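DUF4439 domain-containing protein (Mycobacterium tuberculosis, PDB 2IB0) is of unknown function but folds as a four-helix bundle related to the ferritin-like proteins and pairs with a second copy of itself. Local coordinates at residues A[62-65]-A[66-70]; A[137-140]-A[141-145]. All coordinates share one frame; numbering follows the deposited sequence.

Interaction 1. Residues A[62-65]-A[66-70]; sequences HRHR and RDDVI
Arg63 and Arg66, one turn apart on helix 52-75, run side by side and point the same way, although both would be expected to carry positive charge. What meets is aliphatic on one side: CG of Arg63 lies over a face of the Arg66 guanidinium, 3.7 Å from its NH2. The two guanidinium planes are turned 43° from each other, and a single water accepts weak hydrogen bonds from Arg63 NE and Arg66 NH1.

Asp67 probably offsets part of this charge, through Arg66. A bend at chi3 (71°) turns NE of Arg66 toward OD1 of Asp67, to which it gives a 3.0 Å salt-bridging hydrogen bond; OD1 lies close to the guanidinium plane, while NE comes from the syn side but well out of the carboxylate plane. His64 and Asp68 merely approach each other, CE1 of His64 lying 3.2 Å from OD2 of Asp68, oblique to the ring. His64 ND1 is 3.5 Å from the same OD2 but badly angled for a hydrogen bond; the imidazole and carboxylate planes are 71° apart.

Backbone bonds of the alpha-helical i to i+4 kind hold the segment, from Arg66 N to His62 O (2.9 Å) through to Val69 N to Arg65 O.

The inward face belongs to the bundle interior. His62 hydrogen-bonds Glu33 of helix 18-46 and Glu107 of helix 96-120, while Arg65 makes salt bridges to Glu33 and to Glu136 of helix 124-150, and Val69 packs on Trp114 and Phe129 of helices 96-120 and 124-150.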
loop_
_atom_site.group_PDB
_atom_site.type_symbol
_atom_site.label_atom_id
_atom_site.label_comp_id
_atom_site.label_asym_id
_atom_site.label_seq_id
_atom_site.Cartn_x
_atom_site.Cartn_y
_atom_site.Cartn_z
ATOM N N HIS A 62 4.421 13.787 -2.156
ATOM C CA HIS A 62 4.496 14.247 -0.771
ATOM C C HIS A 62 4.059 15.695 -0.566
ATOM O O HIS A 62 3.375 15.973 0.409
ATOM C CB HIS A 62 5.880 14.062 -0.202
ATOM C CG HIS A 62 6.262 12.646 -0.036
ATOM N ND1 HIS A 62 5.780 11.867 0.995
ATOM C CD2 HIS A 62 7.050 11.844 -0.789
ATOM C CE1 HIS A 62 6.261 10.643 0.870
ATOM N NE2 HIS A 62 7.057 10.610 -0.188
ATOM N N ARG A 63 4.462 16.610 -1.445
ATOM C CA ARG A 63 4.087 18.016 -1.284
ATOM C C ARG A 63 2.581 18.173 -1.356
ATOM O O ARG A 63 1.998 18.879 -0.533
ATOM C CB ARG A 63 4.786 18.934 -2.290
ATOM C CG ARG A 63 6.233 19.161 -1.985
ATOM C CD ARG A 63 6.926 19.740 -3.157
ATOM N NE ARG A 63 8.230 20.208 -2.731
ATOM C CZ ARG A 63 9.315 20.276 -3.499
ATOM N NH1 ARG A 63 9.257 19.877 -4.768
ATOM N NH2 ARG A 63 10.462 20.739 -2.980
ATOM N N HIS A 64 1.963 17.438 -2.293
ATOM C CA HIS A 64 0.525 17.468 -2.484
ATOM C C HIS A 64 -0.195 16.871 -1.264
ATOM O O HIS A 64 -1.141 17.458 -0.764
ATOM C CB HIS A 64 0.129 16.731 -3.789
ATOM C CG HIS A 64 -1.328 16.852 -4.139
ATOM N ND1 HIS A 64 -2.292 15.981 -3.660
ATOM C CD2 HIS A 64 -1.992 17.740 -4.921
ATOM C CE1 HIS A 64 -3.481 16.332 -4.120
ATOM N NE2 HIS A 64 -3.329 17.393 -4.892
ATOM N N ARG A 65 0.248 15.700 -0.798
ATOM C CA ARG A 65 -0.296 15.089 0.403
ATOM C C ARG A 65 -0.214 16.030 1.615
ATOM O O ARG A 65 -1.191 16.199 2.331
ATOM C CB ARG A 65 0.471 13.814 0.713
ATOM C CG ARG A 65 -0.165 12.983 1.787
ATOM C CD ARG A 65 0.705 11.796 2.083
ATOM N NE ARG A 65 0.770 10.877 0.964
ATOM C CZ ARG A 65 1.804 10.083 0.705
ATOM N NH1 ARG A 65 2.879 10.118 1.487
ATOM N NH2 ARG A 65 1.773 9.254 -0.342
ATOM N N ARG A 66 0.962 16.611 1.841
ATOM C CA ARG A 66 1.201 17.612 2.916
ATOM C C ARG A 66 0.195 18.770 2.881
ATOM O O ARG A 66 -0.445 19.082 3.893
ATOM C CB ARG A 66 2.622 18.158 2.837
ATOM C CG ARG A 66 2.852 19.509 3.685
ATOM C CD ARG A 66 4.103 20.249 3.201
ATOM N NE ARG A 66 3.965 20.883 1.881
ATOM C CZ ARG A 66 4.984 21.372 1.161
ATOM N NH1 ARG A 66 6.234 21.310 1.601
ATOM N NH2 ARG A 66 4.757 21.937 -0.010
ATOM N N ASP A 67 0.051 19.406 1.720
ATOM C CA ASP A 67 -0.942 20.476 1.543
ATOM C C ASP A 67 -2.348 19.992 1.822
ATOM O O ASP A 67 -3.117 20.674 2.486
ATOM C CB ASP A 67 -0.843 21.071 0.140
ATOM C CG ASP A 67 0.542 21.686 -0.158
ATOM O OD1 ASP A 67 1.383 21.868 0.767
ATOM O OD2 ASP A 67 0.801 21.979 -1.342
ATOM N N ASP A 68 -2.700 18.807 1.320
ATOM C CA ASP A 68 -3.990 18.179 1.632
ATOM C C ASP A 68 -4.301 17.997 3.142
ATOM O O ASP A 68 -5.431 18.240 3.584
ATOM C CB ASP A 68 -4.088 16.819 0.935
ATOM C CG ASP A 68 -4.628 16.901 -0.497
ATOM O OD1 ASP A 68 -4.963 17.984 -0.976
ATOM O OD2 ASP A 68 -4.720 15.847 -1.168
ATOM N N VAL A 69 -3.312 17.536 3.901
ATOM C CA VAL A 69 -3.394 17.356 5.348
ATOM C C VAL A 69 -3.482 18.689 6.082
ATOM O O VAL A 69 -4.162 18.770 7.093
ATOM C CB VAL A 69 -2.154 16.554 5.875
ATOM C CG1 VAL A 69 -2.162 16.455 7.419
ATOM C CG2 VAL A 69 -2.107 15.168 5.199
ATOM N N ILE A 70 -2.776 19.720 5.601
ATOM C CA ILE A 70 -2.927 21.087 6.149
ATOM C C ILE A 70 -4.396 21.553 6.072
ATOM O O ILE A 70 -4.950 22.064 7.051
ATOM C CB ILE A 70 -1.923 22.077 5.494
ATOM C CG1 ILE A 70 -0.495 21.699 5.945
ATOM C CG2 ILE A 70 -2.261 23.574 5.818
ATOM C CD1 ILE A 70 0.668 22.420 5.243
HETATM O O HOH W 1 8.920 22.373 -0.331
#

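Interaction 2. Residues A[137-140]-A[141-145]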
loop_
_atom_site.group_PDB
_atom_site.type_symbol
_atom_site.label_atom_id
_atom_site.label_comp_id
_atom_site.label_asym_id
_atom_site.label_seq_id
_atom_site.Cartn_x
_atom_site.Cartn_y
_atom_site.Cartn_z
ATOM N N SER A 137 2.964 5.298 -0.124
ATOM C CA SER A 137 4.213 5.209 0.641
ATOM C C SER A 137 4.829 3.817 0.416
ATOM O O SER A 137 6.007 3.686 0.145
ATOM C CB SER A 137 3.929 5.403 2.146
ATOM O OG SER A 137 3.475 6.709 2.459
ATOM N N ALA A 138 4.012 2.781 0.556
ATOM C CA ALA A 138 4.402 1.387 0.238
ATOM C C ALA A 138 4.835 1.131 -1.204
ATOM O O ALA A 138 5.769 0.390 -1.436
ATOM C CB ALA A 138 3.274 0.476 0.560
ATOM N N VAL A 139 4.105 1.660 -2.178
ATOM C CA VAL A 139 4.487 1.538 -3.582
ATOM C C VAL A 139 5.810 2.327 -3.784
ATOM O O VAL A 139 6.769 1.819 -4.408
ATOM C CB VAL A 139 3.345 2.006 -4.486
ATOM C CG1 VAL A 139 3.838 2.272 -5.894
ATOM C CG2 VAL A 139 2.166 0.937 -4.478
ATOM N N MET A 140 5.924 3.516 -3.189
ATOM C CA MET A 140 7.199 4.270 -3.296
ATOM C C MET A 140 8.415 3.511 -2.764
ATOM O O MET A 140 9.478 3.508 -3.414
ATOM C CB MET A 140 7.133 5.655 -2.639
ATOM C CG MET A 140 6.587 6.798 -3.523
ATOM S SD MET A 140 7.383 7.075 -5.155
ATOM C CE MET A 140 8.962 6.713 -4.746
ATOM N N ALA A 141 8.285 2.919 -1.572
ATOM C CA ALA A 141 9.326 2.057 -0.976
ATOM C C ALA A 141 9.701 0.889 -1.890
ATOM O O ALA A 141 10.900 0.581 -2.036
ATOM C CB ALA A 141 8.908 1.540 0.462
ATOM N N THR A 142 8.713 0.215 -2.503
ATOM C CA THR A 142 9.065 -0.905 -3.355
ATOM C C THR A 142 9.843 -0.397 -4.588
ATOM O O THR A 142 10.736 -1.072 -5.080
ATOM C CB THR A 142 7.832 -1.743 -3.865
ATOM O OG1 THR A 142 7.114 -0.967 -4.823
ATOM C CG2 THR A 142 6.902 -2.100 -2.755
ATOM N N ARG A 143 9.454 0.758 -5.127
ATOM C CA ARG A 143 10.184 1.357 -6.253
ATOM C C ARG A 143 11.663 1.706 -5.924
ATOM O O ARG A 143 12.538 1.505 -6.740
ATOM C CB ARG A 143 9.457 2.618 -6.747
ATOM C CG ARG A 143 8.130 2.270 -7.311
ATOM C CD ARG A 143 7.294 3.471 -7.829
ATOM N NE ARG A 143 7.950 4.079 -8.989
ATOM C CZ ARG A 143 7.749 5.322 -9.447
ATOM N NH1 ARG A 143 6.887 6.172 -8.853
ATOM N NH2 ARG A 143 8.436 5.733 -10.518
ATOM N N TRP A 144 11.933 2.215 -4.737
ATOM C CA TRP A 144 13.312 2.488 -4.315
ATOM C C TRP A 144 14.113 1.225 -3.993
ATOM O O TRP A 144 15.314 1.188 -4.217
ATOM C CB TRP A 144 13.344 3.465 -3.132
ATOM C CG TRP A 144 13.083 4.866 -3.549
ATOM C CD1 TRP A 144 11.916 5.581 -3.397
ATOM C CD2 TRP A 144 14.028 5.756 -4.190
ATOM N NE1 TRP A 144 12.075 6.861 -3.924
ATOM C CE2 TRP A 144 13.364 6.996 -4.399
ATOM C CE3 TRP A 144 15.374 5.623 -4.596
ATOM C CZ2 TRP A 144 14.005 8.118 -5.014
ATOM C CZ3 TRP A 144 16.014 6.748 -5.210
ATOM C CH2 TRP A 144 15.312 7.966 -5.410
ATOM N N ASN A 145 13.429 0.185 -3.492
ATOM C CA ASN A 145 14.029 -1.108 -3.260
ATOM C C ASN A 145 14.419 -1.795 -4.574
ATOM O O ASN A 145 15.407 -2.519 -4.635
ATOM C CB ASN A 145 13.061 -1.991 -2.499
ATOM C CG ASN A 145 13.278 -1.950 -0.999
ATOM O OD1 ASN A 145 12.301 -1.823 -0.201
ATOM N ND2 ASN A 145 14.544 -2.093 -0.580
#
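Met140 lies alongside Trp144, one turn further on in helix 124-150 of the four-helix bundle, and both point the same way into the protein. Bends at chi2 (-54°) and chi3 (-36°) carry the methyl group back toward the indole, where CE lies 3.2 Å from Trp144 NE1 and 3.4 Å from Trp144 CD1, against the pyrrole part of the ring system. The sulfur has a different neighbour: SD is 3.8 Å from NH1 of Arg143, approaching the guanidinium obliquely.

The same Arg143 side chain crosses Val139 obliquely, its CD 4.1 Å from Val139 CG1. The backbone beneath fixes these positions through successive i to i+4 bonds, among them Trp144 N to Met140 O at 3.1 Å.

Further out, Met140 reaches Tyr40 of helix 18-46, Leu54 and Gln61 of helix 52-75 and Glu107 of helix 96-120, and Trp144 packs on Val43, Ala103 and Val104. Ala138, Val139, Thr142 and Arg143 meet the second subunit, with Val139 against Val139 of that chain, so this part of the helix serves both the bundle interior and the dimer interface. Arg143 also packs on Leu54 and has a long, weak ion pair with Asp57.

At Thr142 the hydroxyl sits between the backbone N and the carbonyl carbon (chi1 71°), from where OG1 donates to Val139 O at 2.8 Å; the same oxygen accepts from Arg143 N at 3.0 Å, and is thus gripped twice.

Interactions 1 and 2 each lie within a single helix, 52-75 and 124-150 respectively, and span about two and a half turns, with centres about 19 Å apart. Both turn one face into the same bundle, and they meet where Arg65 packs on Ser137; Glu107 of helix 96-120 touches both, through His62 and Met140. Their inward chemistry differs: interaction 1 contributes a buried histidine and arginine that pair with glutamates of the other three helices, whereas interaction 2 contributes a thioether and an indole. Away from the interior, 62-70 has three exposed, charge-bearing or imidazole residues and no contact with another chain, while 137-145 meets the second subunit through a mix of apolar and polar groups.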